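Local coordinates for Mll5499 protein (Mesorhizobium loti, PDB 3BDE), which is of unknown function but belongs to the stress-responsive alpha/beta barrel (Dabb) family and forms a homodimer of ferredoxin-like subunits, at residues 27-32 with 39-44; 47-52 with 94-99. All coordinates share one frame; numbering follows the deposited sequence. Where two conformers were deposited one is given.

Interaction 1 and interaction 2 share helix 36-50 and follow one another along it: 39-44 faces the end of strand 21-29, while 47-52 faces helix 91-104. Their centres lie 14 Å apart, yet they join directly, since F41 CZ of interaction 1 packs against F96 CZ of interaction 2 at 3.7 Å. W101 touches both phenylalanines, and F41 also reaches F74 of strand 72-78, so helix-to-sheet and helix-to-helix packing merge into one apolar core. The function is unknown and neither contact has an assigned site; the ethanediols bound near R40 and D99 are probably from the crystallisation liquor, as is another, about 4 Å from the side chain of L49.

Interaction 1 of 2, residues 27-32 with 39-44; sequences FTLKHA and KRFLVD. With EDO (1,2-ethanediol), chain G.
Strand 27-29, which carries F27 and L29, and helix 39-44, which carries F41 and L42, approach to 11.0 Å between axes at 131°, with the CA atoms of L29 and F41 the nearest pair at 8.8 Å. This is the first helix of the ferredoxin-like fold laid over the strand that precedes it, the chain turning back between them to cover one face of the antiparallel sheet. The four touching residues are all buried and apolar, so the evidence for the contact lies in carbon-to-carbon packing. F41 receives L29 over a ring face: CD2 of L29 stands 3.7 Å from the ring centroid and 11° off the ring normal, a CH-pi contact almost over the centre. The other methyl, L29 CD1, lies near the root of the ring, 3.9 Å from F41 CD1. F41 points its CG anti to the backbone N, which places the ring where L29 and F27 meet it. F27 comes to the same ring differently: the two planes are inclined at 62° with centroids 5.8 Å apart, an oblique pair whose closest atoms are F27 CE2 and F41 CE1 at 3.8 Å. F74 and W101 each meet the F27 ring edge-to-face, which probably helps to fix its orientation. L42 starts from a position less directed at the strand, but its end swings in, and CD2 lies at the edge of the F27 ring, 4.1 Å from CZ. The same leucine packs on L116 of the second subunit, so this corner of the core continues to the dimer interface. R40, exposed on the same helix, bends at its second and third torsions, and its NH2 makes a weak hydrogen bond of 3.4 Å to O1 of an ethanediol at the edge of the guanidinium.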
loop_
_atom_site.group_PDB
_atom_site.type_symbol
_atom_site.label_atom_id
_atom_site.label_comp_id
_atom_site.label_asym_id
_atom_site.label_seq_id
_atom_site.Cartn_x
_atom_site.Cartn_y
_atom_site.Cartn_z
ATOM N N PHE A 27 3.774 -9.188 -1.431
ATOM C CA PHE A 27 4.524 -10.369 -1.869
ATOM C C PHE A 27 3.799 -11.692 -1.785
ATOM O O PHE A 27 2.745 -11.810 -1.149
ATOM C CB PHE A 27 5.828 -10.476 -1.039
ATOM C CG PHE A 27 5.606 -10.707 0.444
ATOM C CD1 PHE A 27 5.450 -9.631 1.323
ATOM C CD2 PHE A 27 5.598 -12.005 0.980
ATOM C CE1 PHE A 27 5.247 -9.868 2.706
ATOM C CE2 PHE A 27 5.402 -12.237 2.343
ATOM C CZ PHE A 27 5.224 -11.172 3.200
ATOM N N THR A 28 4.411 -12.668 -2.443
ATOM C CA THR A 28 3.971 -14.054 -2.464
ATOM C C THR A 28 5.209 -14.881 -2.142
ATOM O O THR A 28 6.317 -14.589 -2.633
ATOM C CB THR A 28 3.394 -14.445 -3.827
ATOM O OG1 THR A 28 2.165 -13.743 -4.006
ATOM C CG2 THR A 28 3.107 -15.936 -3.891
ATOM N N LEU A 29 5.024 -15.877 -1.297
ATOM C CA LEU A 29 6.123 -16.767 -0.908
ATOM C C LEU A 29 6.094 -18.008 -1.804
ATOM O O LEU A 29 5.083 -18.309 -2.407
ATOM C CB LEU A 29 5.958 -17.169 0.551
ATOM C CG LEU A 29 5.944 -16.039 1.577
ATOM C CD1 LEU A 29 5.515 -16.612 2.963
ATOM C CD2 LEU A 29 7.312 -15.421 1.604
ATOM N N LYS A 30 7.212 -18.723 -1.860
ATOM C CA LYS A 30 7.322 -20.009 -2.595
ATOM C C LYS A 30 6.591 -21.139 -1.855
ATOM O O LYS A 30 6.250 -22.167 -2.466
ATOM C CB LYS A 30 8.796 -20.405 -2.774
ATOM C CG LYS A 30 9.562 -19.418 -3.618
ATOM C CD LYS A 30 11.003 -19.747 -3.718
ATOM C CE LYS A 30 11.715 -18.732 -4.584
ATOM N NZ LYS A 30 13.178 -19.001 -4.534
ATOM N N HIS A 31 6.337 -20.928 -0.567
ATOM C CA HIS A 31 5.713 -21.920 0.308
ATOM C C HIS A 31 4.242 -22.074 0.023
ATOM O O HIS A 31 3.585 -21.131 -0.420
ATOM C CB HIS A 31 5.850 -21.532 1.786
ATOM C CG HIS A 31 7.244 -21.188 2.201
ATOM N ND1 HIS A 31 8.319 -22.008 1.944
ATOM C CD2 HIS A 31 7.735 -20.125 2.880
ATOM C CE1 HIS A 31 9.414 -21.457 2.431
ATOM N NE2 HIS A 31 9.086 -20.315 3.002
ATOM N N ALA A 32 3.731 -23.263 0.343
ATOM C CA ALA A 32 2.331 -23.589 0.178
ATOM C C ALA A 32 1.487 -22.743 1.110
ATOM O O ALA A 32 1.907 -22.441 2.227
ATOM C CB ALA A 32 2.080 -25.099 0.472
ATOM N N LYS A 39 3.881 -19.713 7.873
ATOM C CA LYS A 39 3.708 -19.208 9.255
ATOM C C LYS A 39 5.042 -18.722 9.839
ATOM O O LYS A 39 5.140 -17.630 10.373
ATOM C CB LYS A 39 3.154 -20.321 10.166
ATOM C CG LYS A 39 2.819 -19.906 11.624
ATOM C CD LYS A 39 2.893 -21.071 12.627
ATOM C CE LYS A 39 4.345 -21.587 12.871
ATOM N NZ LYS A 39 5.334 -20.513 13.223
ATOM N N ARG A 40 6.060 -19.564 9.731
ATOM C CA ARG A 40 7.395 -19.284 10.258
ATOM C C ARG A 40 8.054 -18.060 9.622
ATOM O O ARG A 40 8.682 -17.259 10.337
ATOM C CB ARG A 40 8.231 -20.552 10.091
ATOM C CG ARG A 40 9.551 -20.636 10.770
ATOM C CD ARG A 40 9.764 -22.102 11.191
ATOM N NE ARG A 40 9.566 -22.983 10.038
ATOM C CZ ARG A 40 8.916 -24.157 10.004
ATOM N NH1 ARG A 40 8.266 -24.666 11.058
ATOM N NH2 ARG A 40 8.860 -24.813 8.842
ATOM N N PHE A 41 7.891 -17.886 8.302
ATOM C CA PHE A 41 8.430 -16.694 7.622
ATOM C C PHE A 41 7.774 -15.423 8.209
ATOM O O PHE A 41 8.464 -14.472 8.571
ATOM C CB PHE A 41 8.194 -16.753 6.098
ATOM C CG PHE A 41 8.677 -15.540 5.367
ATOM C CD1 PHE A 41 7.832 -14.418 5.204
ATOM C CD2 PHE A 41 9.968 -15.484 4.860
ATOM C CE1 PHE A 41 8.281 -13.275 4.555
ATOM C CE2 PHE A 41 10.435 -14.343 4.203
ATOM C CZ PHE A 41 9.598 -13.233 4.045
ATOM N N LEU A 42 6.447 -15.443 8.323
ATOM C CA LEU A 42 5.683 -14.300 8.833
ATOM C C LEU A 42 5.999 -13.968 10.329
ATOM O O LEU A 42 6.274 -12.802 10.699
ATOM C CB LEU A 42 4.181 -14.567 8.633
ATOM C CG LEU A 42 3.715 -14.700 7.179
ATOM C CD1 LEU A 42 2.270 -15.161 7.128
ATOM C CD2 LEU A 42 3.919 -13.376 6.404
ATOM N N VAL A 43 6.013 -15.009 11.157
ATOM C CA VAL A 43 6.306 -14.902 12.597
ATOM C C VAL A 43 7.726 -14.373 12.805
ATOM O O VAL A 43 7.909 -13.397 13.521
ATOM C CB VAL A 43 6.039 -16.239 13.335
ATOM C CG1 VAL A 43 6.435 -16.172 14.796
ATOM C CG2 VAL A 43 4.557 -16.594 13.210
ATOM N N ASP A 44 8.699 -14.946 12.095
ATOM C CA ASP A 44 10.106 -14.512 12.219
ATOM C C ASP A 44 10.365 -13.113 11.656
ATOM O O ASP A 44 11.114 -12.343 12.260
ATOM C CB ASP A 44 11.057 -15.524 11.592
ATOM C CG ASP A 44 10.982 -16.913 12.268
ATOM O OD1 ASP A 44 10.432 -17.054 13.375
ATOM O OD2 ASP A 44 11.450 -17.886 11.654
HETATM C C1 EDO G . 7.277 -27.853 7.842
HETATM O O1 EDO G . 7.401 -27.897 9.271
HETATM C C2 EDO G . 6.684 -29.123 7.229
HETATM O O2 EDO G . 5.738 -29.754 8.106
#

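Interaction 2 of 2, residues 47-52 with 94-99. With EDO (1,2-ethanediol), chain H.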
loop_
_atom_site.group_PDB
_atom_site.type_symbol
_atom_site.label_atom_id
_atom_site.label_comp_id
_atom_site.label_asym_id
_atom_site.label_seq_id
_atom_site.Cartn_x
_atom_site.Cartn_y
_atom_site.Cartn_z
ATOM N N LYS A 47 9.157 -10.565 14.280
ATOM C CA LYS A 47 10.079 -10.483 15.425
ATOM C C LYS A 47 11.354 -9.708 15.094
ATOM O O LYS A 47 11.763 -8.827 15.862
ATOM C CB LYS A 47 10.446 -11.888 15.936
ATOM C CG LYS A 47 11.297 -11.922 17.219
ATOM C CD LYS A 47 11.538 -13.350 17.648
ATOM N N ILE A 48 11.953 -10.022 13.943
ATOM C CA ILE A 48 13.214 -9.420 13.505
ATOM C C ILE A 48 13.084 -7.945 13.109
ATOM O O ILE A 48 13.830 -7.086 13.609
ATOM C CB ILE A 48 13.845 -10.249 12.310
ATOM C CG1 ILE A 48 14.282 -11.640 12.806
ATOM C CG2 ILE A 48 15.086 -9.568 11.671
ATOM C CD1 ILE A 48 14.710 -12.565 11.684
ATOM N N LEU A 49 12.151 -7.680 12.204
ATOM C CA LEU A 49 12.013 -6.351 11.596
ATOM C C LEU A 49 11.426 -5.321 12.518
ATOM O O LEU A 49 11.873 -4.174 12.487
ATOM C CB LEU A 49 11.224 -6.426 10.298
ATOM C CG LEU A 49 11.727 -7.374 9.191
ATOM C CD1 LEU A 49 10.810 -7.390 7.985
ATOM C CD2 LEU A 49 13.145 -7.038 8.786
ATOM N N SER A 50 10.446 -5.714 13.342
ATOM C CA SER A 50 9.794 -4.749 14.267
ATOM C C SER A 50 10.724 -4.282 15.419
ATOM O O SER A 50 10.462 -3.248 16.038
ATOM C CB SER A 50 8.466 -5.297 14.798
ATOM O OG SER A 50 8.691 -6.296 15.743
ATOM N N ALA A 51 11.786 -5.048 15.679
ATOM C CA ALA A 51 12.788 -4.748 16.715
ATOM C C ALA A 51 13.864 -3.751 16.270
ATOM O O ALA A 51 14.619 -3.235 17.110
ATOM C CB ALA A 51 13.459 -6.064 17.166
ATOM N N ILE A 52 13.947 -3.465 14.972
ATOM C CA ILE A 52 14.976 -2.555 14.459
ATOM C C ILE A 52 14.640 -1.113 14.800
ATOM O O ILE A 52 13.507 -0.700 14.573
ATOM C CB ILE A 52 15.170 -2.733 12.949
ATOM C CG1 ILE A 52 15.656 -4.173 12.665
ATOM C CG2 ILE A 52 16.211 -1.709 12.409
ATOM C CD1 ILE A 52 15.765 -4.500 11.221
ATOM N N VAL A 94 19.775 -6.662 6.757
ATOM C CA VAL A 94 20.668 -7.281 5.759
ATOM C C VAL A 94 20.651 -8.832 5.818
ATOM O O VAL A 94 20.531 -9.497 4.788
ATOM C CB VAL A 94 22.117 -6.727 5.899
ATOM C CG1 VAL A 94 23.069 -7.408 4.951
ATOM C CG2 VAL A 94 22.098 -5.224 5.619
ATOM N N ALA A 95 20.731 -9.380 7.027
ATOM C CA ALA A 95 20.714 -10.826 7.265
ATOM C C ALA A 95 19.354 -11.403 6.885
ATOM O O ALA A 95 19.278 -12.424 6.189
ATOM C CB ALA A 95 21.052 -11.135 8.731
ATOM N N PHE A 96 18.273 -10.724 7.306
ATOM C CA PHE A 96 16.930 -11.173 6.942
ATOM C C PHE A 96 16.714 -11.260 5.428
ATOM O O PHE A 96 16.117 -12.235 4.944
ATOM C CB PHE A 96 15.854 -10.253 7.534
ATOM C CG PHE A 96 14.474 -10.645 7.147
ATOM C CD1 PHE A 96 13.853 -11.755 7.731
ATOM C CD2 PHE A 96 13.786 -9.920 6.150
ATOM C CE1 PHE A 96 12.559 -12.131 7.326
ATOM C CE2 PHE A 96 12.515 -10.298 5.752
ATOM C CZ PHE A 96 11.897 -11.395 6.341
ATOM N N VAL A 97 17.168 -10.243 4.697
ATOM C CA VAL A 97 17.002 -10.209 3.246
ATOM C C VAL A 97 17.809 -11.337 2.568
ATOM O O VAL A 97 17.300 -12.053 1.709
ATOM C CB VAL A 97 17.325 -8.834 2.634
ATOM C CG1 VAL A 97 17.218 -8.893 1.111
ATOM C CG2 VAL A 97 16.325 -7.781 3.134
ATOM N N ARG A 98 19.050 -11.504 2.999
ATOM C CA ARG A 98 19.903 -12.542 2.453
ATOM C C ARG A 98 19.428 -13.949 2.753
ATOM O O ARG A 98 19.392 -14.780 1.859
ATOM C CB ARG A 98 21.310 -12.398 3.011
ATOM C CG ARG A 98 22.359 -13.388 2.465
ATOM C CD ARG A 98 23.665 -13.120 3.188
ATOM N NE ARG A 98 23.517 -13.479 4.605
ATOM C CZ ARG A 98 24.028 -12.818 5.650
ATOM N NH1 ARG A 98 24.782 -11.721 5.512
ATOM N NH2 ARG A 98 23.754 -13.273 6.881
ATOM N N ASP A 99 19.087 -14.198 4.010
ATOM C CA ASP A 99 18.796 -15.534 4.521
ATOM C C ASP A 99 17.355 -16.000 4.479
ATOM O O ASP A 99 17.116 -17.220 4.475
ATOM C CB ASP A 99 19.315 -15.648 5.952
ATOM C CG ASP A 99 20.827 -15.438 6.057
ATOM O OD1 ASP A 99 21.544 -15.605 5.062
ATOM O OD2 ASP A 99 21.305 -15.151 7.161
HETATM C C1 EDO H . 20.816 -19.642 5.107
HETATM O O1 EDO H . 20.919 -18.277 4.694
HETATM C C2 EDO H . 19.676 -19.799 6.072
HETATM O O2 EDO H . 18.462 -19.267 5.517
#
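The turn of helix bearing I48 and L49 comes up against the helical segment bearing F96, with I48 and F96 nearest in backbone at 7.7 Å between CA atoms. Residues 94-99 stay helical throughout but widen to a pi-type turn at 97-99; the ordinary helical bond from D99 N to A95 O, 2.8 Å, is kept. F96 carries the whole of the contact, meeting both I48 and L49. Its CG lies anti to the backbone N (chi1 178°), which places the ring against their side chains. L49 crosses it at about a right angle and sets its branch point over one ring face, the methyls spread along one side of the ring: L49 CD2 is 4.0 Å from F96 CD2, and L49 CD1 is 4.0 Å from F96 CE2. I48 approaches the other ortho carbon obliquely, its terminal CD1 4.1 Å from F96 CD1. Helices 36-50 and 91-104 both pack on one face of the antiparallel sheet, as the two main helices of a ferredoxin-like fold do, and this aromatic-to-aliphatic contact joins them. F58, H93 and Y87 also touch L49, while W101 touches F96. Replacing F96 by an alanine would probably open a gap between the helices and leave the methyls of L49 and the end of I48 without their partner. R98 and D99 take no part in the contact with 47-52. R98 grips D99 side-on in a salt bridge: NE reaches OD1 at 2.9 Å, with an N-H...O angle of 165°, and approaches it from above the carboxylate plane (43° out of it), while NH2 meets OD2 on its syn side but well out of that plane, at 3.1 Å. The backbone oxygen of D99 accepts a bond of 2.7 Å from O2 of an ethanediol.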